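Local coordinates for DUF4276 family protein (Pyrococcus horikoshii, PDB 2P62) that is of unknown function but belongs to a family with a Toprim-like alpha/beta fold, which suggests, without proof, a link to nucleic acid metabolism, at residues V104-R115 with I124-G135. Sequence-based numbering, arbitrary orientation.
Sequences VFEWVLSFLRER and IVTEGVKIYPYG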
ATOM      1  N   VAL A 104      -7.273  25.823   3.577  1.00 25.36           N
ATOM      2  CA  VAL A 104      -8.320  24.820   3.699  1.00 26.00           C
ATOM      3  C   VAL A 104      -9.686  25.414   4.066  1.00 26.84           C
ATOM      4  O   VAL A 104     -10.725  24.915   3.620  1.00 27.42           O
ATOM      5  CB  VAL A 104      -7.915  23.732   4.722  1.00 24.32           C
ATOM      6  CG1 VAL A 104      -7.776  24.339   6.109  1.00 24.24           C
ATOM      7  CG2 VAL A 104      -8.916  22.594   4.704  1.00 21.86           C
ATOM      8  N   PHE A 105      -9.692  26.478   4.864  1.00 26.85           N
ATOM      9  CA  PHE A 105     -10.957  27.105   5.241  1.00 26.91           C
ATOM     10  C   PHE A 105     -11.686  27.625   3.997  1.00 26.76           C
ATOM     11  O   PHE A 105     -12.876  27.363   3.807  1.00 28.99           O
ATOM     12  CB  PHE A 105     -10.726  28.247   6.239  1.00 24.14           C
ATOM     13  CG  PHE A 105     -11.998  28.819   6.796  1.00 23.17           C
ATOM     14  CD1 PHE A 105     -12.708  29.796   6.092  1.00 21.49           C
ATOM     15  CD2 PHE A 105     -12.523  28.342   7.995  1.00 20.77           C
ATOM     16  CE1 PHE A 105     -13.927  30.290   6.574  1.00 18.91           C
ATOM     17  CE2 PHE A 105     -13.741  28.827   8.485  1.00 18.41           C
ATOM     18  CZ  PHE A 105     -14.446  29.806   7.768  1.00 17.54           C
ATOM     19  N   GLU A 106     -10.977  28.362   3.150  1.00 26.61           N
ATOM     20  CA  GLU A 106     -11.576  28.876   1.920  1.00 26.92           C
ATOM     21  C   GLU A 106     -11.985  27.702   1.003  1.00 27.01           C
ATOM     22  O   GLU A 106     -13.051  27.723   0.386  1.00 23.65           O
ATOM     23  CB  GLU A 106     -10.585  29.797   1.196  1.00 25.30           C
ATOM     24  CG  GLU A 106     -10.341  31.134   1.894  1.00 29.09           C
ATOM     25  CD  GLU A 106      -9.161  31.905   1.301  1.00 34.54           C
ATOM     26  OE1 GLU A 106      -9.066  31.965   0.049  1.00 37.20           O
ATOM     27  OE2 GLU A 106      -8.335  32.455   2.075  1.00 29.29           O
ATOM     28  N   TRP A 107     -11.140  26.674   0.934  1.00 26.10           N
ATOM     29  CA  TRP A 107     -11.421  25.508   0.104  1.00 27.52           C
ATOM     30  C   TRP A 107     -12.784  24.899   0.468  1.00 28.51           C
ATOM     31  O   TRP A 107     -13.651  24.699  -0.391  1.00 28.79           O
ATOM     32  CB  TRP A 107     -10.288  24.488   0.272  1.00 29.58           C
ATOM     33  CG  TRP A 107     -10.412  23.254  -0.574  1.00 30.61           C
ATOM     34  CD1 TRP A 107     -10.610  23.194  -1.925  1.00 30.23           C
ATOM     35  CD2 TRP A 107     -10.357  21.896  -0.114  1.00 29.74           C
ATOM     36  NE1 TRP A 107     -10.686  21.878  -2.332  1.00 30.75           N
ATOM     37  CE2 TRP A 107     -10.535  21.063  -1.242  1.00 28.91           C
ATOM     38  CE3 TRP A 107     -10.172  21.303   1.144  1.00 28.94           C
ATOM     39  CZ2 TRP A 107     -10.540  19.666  -1.151  1.00 31.40           C
ATOM     40  CZ3 TRP A 107     -10.176  19.907   1.236  1.00 32.08           C
ATOM     41  CH2 TRP A 107     -10.359  19.107   0.092  1.00 30.35           C
ATOM     42  N   VAL A 108     -12.991  24.628   1.749  1.00 28.03           N
ATOM     43  CA  VAL A 108     -14.253  24.060   2.191  1.00 26.32           C
ATOM     44  C   VAL A 108     -15.408  25.037   1.961  1.00 26.00           C
ATOM     45  O   VAL A 108     -16.452  24.665   1.427  1.00 23.77           O
ATOM     46  CB  VAL A 108     -14.176  23.685   3.682  1.00 25.15           C
ATOM     47  CG1 VAL A 108     -15.536  23.181   4.182  1.00 25.02           C
ATOM     48  CG2 VAL A 108     -13.111  22.619   3.873  1.00 22.31           C
ATOM     49  N   LEU A 109     -15.207  26.287   2.363  1.00 25.26           N
ATOM     50  CA  LEU A 109     -16.226  27.317   2.212  1.00 27.22           C
ATOM     51  C   LEU A 109     -16.752  27.416   0.773  1.00 27.68           C
ATOM     52  O   LEU A 109     -17.949  27.647   0.550  1.00 25.52           O
ATOM     53  CB  LEU A 109     -15.665  28.671   2.655  1.00 29.21           C
ATOM     54  CG  LEU A 109     -16.726  29.764   2.801  1.00 30.35           C
ATOM     55  CD1 LEU A 109     -17.651  29.423   3.970  1.00 29.97           C
ATOM     56  CD2 LEU A 109     -16.063  31.102   3.023  1.00 31.73           C
ATOM     57  N   SER A 110     -15.854  27.250  -0.197  1.00 27.18           N
ATOM     58  CA  SER A 110     -16.214  27.315  -1.615  1.00 28.45           C
ATOM     59  C   SER A 110     -17.145  26.171  -2.036  1.00 29.27           C
ATOM     60  O   SER A 110     -17.688  26.192  -3.138  1.00 29.50           O
ATOM     61  CB  SER A 110     -14.957  27.275  -2.495  1.00 27.81           C
ATOM     62  OG  SER A 110     -14.464  25.938  -2.623  1.00 30.05           O
ATOM     63  N   PHE A 111     -17.317  25.178  -1.167  1.00 30.50           N
ATOM     64  CA  PHE A 111     -18.196  24.043  -1.451  1.00 33.61           C
ATOM     65  C   PHE A 111     -19.609  24.296  -0.934  1.00 35.28           C
ATOM     66  O   PHE A 111     -20.550  23.620  -1.337  1.00 36.32           O
ATOM     67  CB  PHE A 111     -17.655  22.762  -0.792  1.00 33.92           C
ATOM     68  CG  PHE A 111     -16.313  22.336  -1.307  1.00 33.76           C
ATOM     69  CD1 PHE A 111     -15.400  21.706  -0.470  1.00 33.64           C
ATOM     70  CD2 PHE A 111     -15.948  22.597  -2.620  1.00 35.12           C
ATOM     71  CE1 PHE A 111     -14.143  21.353  -0.932  1.00 33.38           C
ATOM     72  CE2 PHE A 111     -14.692  22.248  -3.094  1.00 35.49           C
ATOM     73  CZ  PHE A 111     -13.788  21.626  -2.248  1.00 34.74           C
ATOM     74  N   LEU A 112     -19.754  25.277  -0.046  1.00 36.94           N
ATOM     75  CA  LEU A 112     -21.046  25.584   0.561  1.00 38.01           C
ATOM     76  C   LEU A 112     -21.812  26.751  -0.039  1.00 40.65           C
ATOM     77  O   LEU A 112     -22.124  27.718   0.657  1.00 42.49           O
ATOM     78  CB  LEU A 112     -20.856  25.840   2.054  1.00 35.81           C
ATOM     79  CG  LEU A 112     -20.151  24.732   2.830  1.00 34.98           C
ATOM     80  CD1 LEU A 112     -19.958  25.204   4.248  1.00 35.00           C
ATOM     81  CD2 LEU A 112     -20.968  23.438   2.782  1.00 33.60           C
ATOM     82  N   ARG A 113     -22.130  26.661  -1.323  1.00 43.41           N
ATOM     83  CA  ARG A 113     -22.882  27.722  -1.989  1.00 45.26           C
ATOM     84  C   ARG A 113     -24.394  27.548  -1.743  1.00 43.77           C
ATOM     85  O   ARG A 113     -24.879  26.426  -1.618  1.00 42.29           O
ATOM     86  CB  ARG A 113     -22.565  27.686  -3.485  1.00 48.37           C
ATOM     87  CG  ARG A 113     -22.114  29.013  -4.050  1.00 52.34           C
ATOM     88  CD  ARG A 113     -23.266  29.715  -4.739  1.00 55.23           C
ATOM     89  NE  ARG A 113     -23.827  28.893  -5.810  1.00 58.11           N
ATOM     90  CZ  ARG A 113     -24.722  29.324  -6.696  1.00 59.99           C
ATOM     91  NH1 ARG A 113     -25.161  30.578  -6.647  1.00 60.28           N
ATOM     92  NH2 ARG A 113     -25.185  28.498  -7.627  1.00 59.22           N
ATOM     93  N   GLU A 114     -25.130  28.654  -1.660  1.00 43.68           N
ATOM     94  CA  GLU A 114     -26.580  28.614  -1.418  1.00 44.72           C
ATOM     95  C   GLU A 114     -26.894  28.043  -0.032  1.00 43.72           C
ATOM     96  O   GLU A 114     -27.952  27.436   0.181  1.00 43.71           O
ATOM     97  CB  GLU A 114     -27.299  27.770  -2.484  1.00 44.51           C
ATOM     98  CG  GLU A 114     -27.253  28.344  -3.898  1.00 48.80           C
ATOM     99  CD  GLU A 114     -28.109  29.596  -4.071  1.00 50.43           C
ATOM    100  OE1 GLU A 114     -28.051  30.204  -5.161  1.00 51.86           O
ATOM    101  OE2 GLU A 114     -28.841  29.973  -3.129  1.00 50.77           O
ATOM    102  N   ARG A 115     -25.967  28.239   0.904  1.00 41.04           N
ATOM    103  CA  ARG A 115     -26.108  27.749   2.277  1.00 38.08           C
ATOM    104  C   ARG A 115     -26.017  28.904   3.257  1.00 36.68           C
ATOM    105  O   ARG A 115     -25.211  29.814   3.070  1.00 36.21           O
ATOM    106  CB  ARG A 115     -24.981  26.763   2.636  1.00 36.03           C
ATOM    107  CG  ARG A 115     -24.951  25.447   1.871  1.00 35.13           C
ATOM    108  CD  ARG A 115     -25.983  24.453   2.393  1.00 31.12           C
ATOM    109  NE  ARG A 115     -25.893  23.183   1.676  1.00 31.38           N
ATOM    110  CZ  ARG A 115     -26.809  22.219   1.727  1.00 28.99           C
ATOM    111  NH1 ARG A 115     -27.897  22.374   2.467  1.00 24.39           N
ATOM    112  NH2 ARG A 115     -26.637  21.103   1.026  1.00 29.17           N
ATOM    113  N   ILE A 124     -17.400  25.955  10.485  1.00 27.03           N
ATOM    114  CA  ILE A 124     -18.423  26.514   9.598  1.00 24.52           C
ATOM    115  C   ILE A 124     -19.720  25.767   9.937  1.00 26.40           C
ATOM    116  O   ILE A 124     -19.807  24.548   9.761  1.00 27.40           O
ATOM    117  CB  ILE A 124     -18.062  26.283   8.092  1.00 23.32           C
ATOM    118  CG1 ILE A 124     -16.733  26.960   7.759  1.00 21.24           C
ATOM    119  CG2 ILE A 124     -19.139  26.861   7.186  1.00 21.13           C
ATOM    120  CD1 ILE A 124     -16.263  26.712   6.341  1.00 19.13           C
ATOM    121  N   VAL A 125     -20.721  26.489  10.433  1.00 26.02           N
ATOM    122  CA  VAL A 125     -21.977  25.855  10.809  1.00 24.88           C
ATOM    123  C   VAL A 125     -23.055  26.149   9.782  1.00 26.87           C
ATOM    124  O   VAL A 125     -23.335  27.304   9.466  1.00 29.65           O
ATOM    125  CB  VAL A 125     -22.469  26.333  12.218  1.00 25.09           C
ATOM    126  CG1 VAL A 125     -23.684  25.536  12.648  1.00 22.32           C
ATOM    127  CG2 VAL A 125     -21.359  26.186  13.254  1.00 21.62           C
ATOM    128  N   THR A 126     -23.645  25.086   9.253  1.00 26.15           N
ATOM    129  CA  THR A 126     -24.703  25.218   8.271  1.00 24.39           C
ATOM    130  C   THR A 126     -25.573  23.982   8.407  1.00 25.59           C
ATOM    131  O   THR A 126     -25.067  22.883   8.638  1.00 25.19           O
ATOM    132  CB  THR A 126     -24.132  25.328   6.833  1.00 24.24           C
ATOM    133  OG1 THR A 126     -25.203  25.515   5.901  1.00 25.93           O
ATOM    134  CG2 THR A 126     -23.359  24.089   6.460  1.00 21.14           C
ATOM    135  N   GLU A 127     -26.886  24.169   8.298  1.00 27.43           N
ATOM    136  CA  GLU A 127     -27.817  23.057   8.418  1.00 28.59           C
ATOM    137  C   GLU A 127     -27.625  22.396   9.784  1.00 28.40           C
ATOM    138  O   GLU A 127     -27.897  21.213   9.945  1.00 30.02           O
ATOM    139  CB  GLU A 127     -27.551  22.046   7.299  1.00 29.69           C
ATOM    140  CG  GLU A 127     -28.615  21.956   6.200  1.00 37.74           C
ATOM    141  CD  GLU A 127     -29.095  23.304   5.664  1.00 39.77           C
ATOM    142  OE1 GLU A 127     -30.043  23.867   6.253  1.00 42.52           O
ATOM    143  OE2 GLU A 127     -28.530  23.793   4.657  1.00 39.59           O
ATOM    144  N   GLY A 128     -27.148  23.161  10.762  1.00 28.88           N
ATOM    145  CA  GLY A 128     -26.933  22.616  12.092  1.00 27.03           C
ATOM    146  C   GLY A 128     -25.718  21.707  12.198  1.00 27.41           C
ATOM    147  O   GLY A 128     -25.493  21.080  13.232  1.00 27.82           O
ATOM    148  N   VAL A 129     -24.925  21.633  11.135  1.00 26.15           N
ATOM    149  CA  VAL A 129     -23.736  20.776  11.126  1.00 24.61           C
ATOM    150  C   VAL A 129     -22.435  21.574  11.247  1.00 25.45           C
ATOM    151  O   VAL A 129     -22.204  22.514  10.484  1.00 24.58           O
ATOM    152  CB  VAL A 129     -23.682  19.924   9.815  1.00 24.64           C
ATOM    153  CG1 VAL A 129     -22.367  19.171   9.722  1.00 18.32           C
ATOM    154  CG2 VAL A 129     -24.857  18.941   9.776  1.00 20.21           C
ATOM    155  N   LYS A 130     -21.586  21.188  12.199  1.00 24.63           N
ATOM    156  CA  LYS A 130     -20.302  21.859  12.388  1.00 26.16           C
ATOM    157  C   LYS A 130     -19.241  21.302  11.438  1.00 25.98           C
ATOM    158  O   LYS A 130     -18.825  20.156  11.564  1.00 24.61           O
ATOM    159  CB  LYS A 130     -19.818  21.709  13.836  1.00 26.51           C
ATOM    160  CG  LYS A 130     -20.562  22.557  14.841  1.00 30.70           C
ATOM    161  CD  LYS A 130     -19.933  22.448  16.216  1.00 34.04           C
ATOM    162  CE  LYS A 130     -20.779  23.177  17.241  1.00 36.43           C
ATOM    163  NZ  LYS A 130     -22.189  22.702  17.162  1.00 37.82           N
ATOM    164  N   ILE A 131     -18.803  22.119  10.488  1.00 25.84           N
ATOM    165  CA  ILE A 131     -17.787  21.692   9.536  1.00 24.80           C
ATOM    166  C   ILE A 131     -16.421  22.244   9.948  1.00 26.72           C
ATOM    167  O   ILE A 131     -16.225  23.457  10.056  1.00 26.46           O
ATOM    168  CB  ILE A 131     -18.163  22.152   8.117  1.00 23.84           C
ATOM    169  CG1 ILE A 131     -19.541  21.569   7.757  1.00 25.42           C
ATOM    170  CG2 ILE A 131     -17.107  21.673   7.114  1.00 21.38           C
ATOM    171  CD1 ILE A 131     -20.216  22.145   6.478  1.00 24.91           C
ATOM    172  N   TYR A 132     -15.482  21.337  10.196  1.00 26.10           N
ATOM    173  CA  TYR A 132     -14.154  21.732  10.622  1.00 26.59           C
ATOM    174  C   TYR A 132     -13.085  21.564   9.563  1.00 26.20           C
ATOM    175  O   TYR A 132     -12.655  20.455   9.261  1.00 26.17           O
ATOM    176  CB  TYR A 132     -13.732  20.946  11.868  1.00 27.69           C
ATOM    177  CG  TYR A 132     -14.514  21.266  13.118  1.00 32.16           C
ATOM    178  CD1 TYR A 132     -14.154  22.343  13.935  1.00 31.97           C
ATOM    179  CD2 TYR A 132     -15.608  20.476  13.507  1.00 32.04           C
ATOM    180  CE1 TYR A 132     -14.857  22.618  15.106  1.00 32.55           C
ATOM    181  CE2 TYR A 132     -16.314  20.750  14.678  1.00 32.20           C
ATOM    182  CZ  TYR A 132     -15.930  21.819  15.470  1.00 33.55           C
ATOM    183  OH  TYR A 132     -16.611  22.076  16.637  1.00 37.70           O
ATOM    184  N   PRO A 133     -12.667  22.671   8.953  1.00 26.77           N
ATOM    185  CA  PRO A 133     -11.620  22.557   7.936  1.00 25.90           C
ATOM    186  C   PRO A 133     -10.273  22.576   8.667  1.00 25.58           C
ATOM    187  O   PRO A 133     -10.007  23.462   9.478  1.00 24.52           O
ATOM    188  CB  PRO A 133     -11.863  23.770   7.035  1.00 26.44           C
ATOM    189  CG  PRO A 133     -12.545  24.766   7.939  1.00 29.40           C
ATOM    190  CD  PRO A 133     -13.406  23.944   8.858  1.00 26.95           C
ATOM    191  N   TYR A 134      -9.437  21.577   8.411  1.00 25.61           N
ATOM    192  CA  TYR A 134      -8.154  21.509   9.090  1.00 25.01           C
ATOM    193  C   TYR A 134      -6.975  21.253   8.164  1.00 25.90           C
ATOM    194  O   TYR A 134      -7.003  20.339   7.344  1.00 24.42           O
ATOM    195  CB  TYR A 134      -8.215  20.428  10.171  1.00 25.33           C
ATOM    196  CG  TYR A 134      -6.974  20.322  11.018  1.00 27.40           C
ATOM    197  CD1 TYR A 134      -5.948  19.439  10.680  1.00 29.54           C
ATOM    198  CD2 TYR A 134      -6.812  21.123  12.151  1.00 26.74           C
ATOM    199  CE1 TYR A 134      -4.787  19.354  11.452  1.00 29.71           C
ATOM    200  CE2 TYR A 134      -5.653  21.049  12.926  1.00 28.51           C
ATOM    201  CZ  TYR A 134      -4.650  20.163  12.572  1.00 30.45           C
ATOM    202  OH  TYR A 134      -3.514  20.075  13.342  1.00 33.30           O
ATOM    203  N   GLY A 135      -5.939  22.077   8.304  1.00 27.62           N
ATOM    204  CA  GLY A 135      -4.747  21.923   7.490  1.00 27.70           C
ATOM    205  C   GLY A 135      -3.700  21.127   8.250  1.00 28.79           C
ATOM    206  O   GLY A 135      -3.329  21.507   9.358  1.00 28.08           O
TER
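Phe105 and Ile124 meet where the short helix 104-109 lies over a beta hairpin, strands 123-126 and 129-136, toward the 118-120 edge of the mixed sheet, in what is probably a Toprim-like fold. Ile124 CD1 sits over one face of the Phe105 ring, toward its rim, 4.1 Å from the ring centroid, in a CH-pi contact. The ring gets there because CG is anti to the backbone N (chi1 -173°), and Val119 of strand 118-120 also touches it. Pro133 lies alongside the same ring and points the same way, with CG 3.6 Å from Phe105 CD2.

One turn on, Val108 sets its two methyls on neighbouring side chains of strand 129-136. The Val108 and Pro133 side chains cross at about a right angle, with Val108 CG2 against Pro133 CB, while Val108 CG1 lies 3.7 Å from Ile131 CG2. Leu112 closes the type I turn that starts at Leu109. It reaches Ile131 tip to tip, and its CD1 also packs 3.5 Å from Ile124 CG2. Leu79 of helix 71-84 touches Leu112 as well. At the other end, Val104 CG1 rests against the backbone of Tyr134 and Gly135.

The polar end lies at the type I' turn from Thr126 to Val129. Arg115 CB and CD pass by Thr126 OG1, whose hydrogen bond goes to Glu116 O. The Arg115 chain bends at chi2 (-78°), and Glu127 OE2 lies at the edge of the guanidinium, near its plane. NH2 forms a salt bridge with Asp80, so the guanidinium charge is probably shared between Glu127 and Asp80. A leucine in place of Arg115 would probably leave both acids without this cationic partner. The hydrogen bond within the Glu127 salt bridge, Arg115 NH1 to Glu127 OE2, is 2.7 Å long but bent, and NH1 approaches from above the carboxylate plane, 36° out of it.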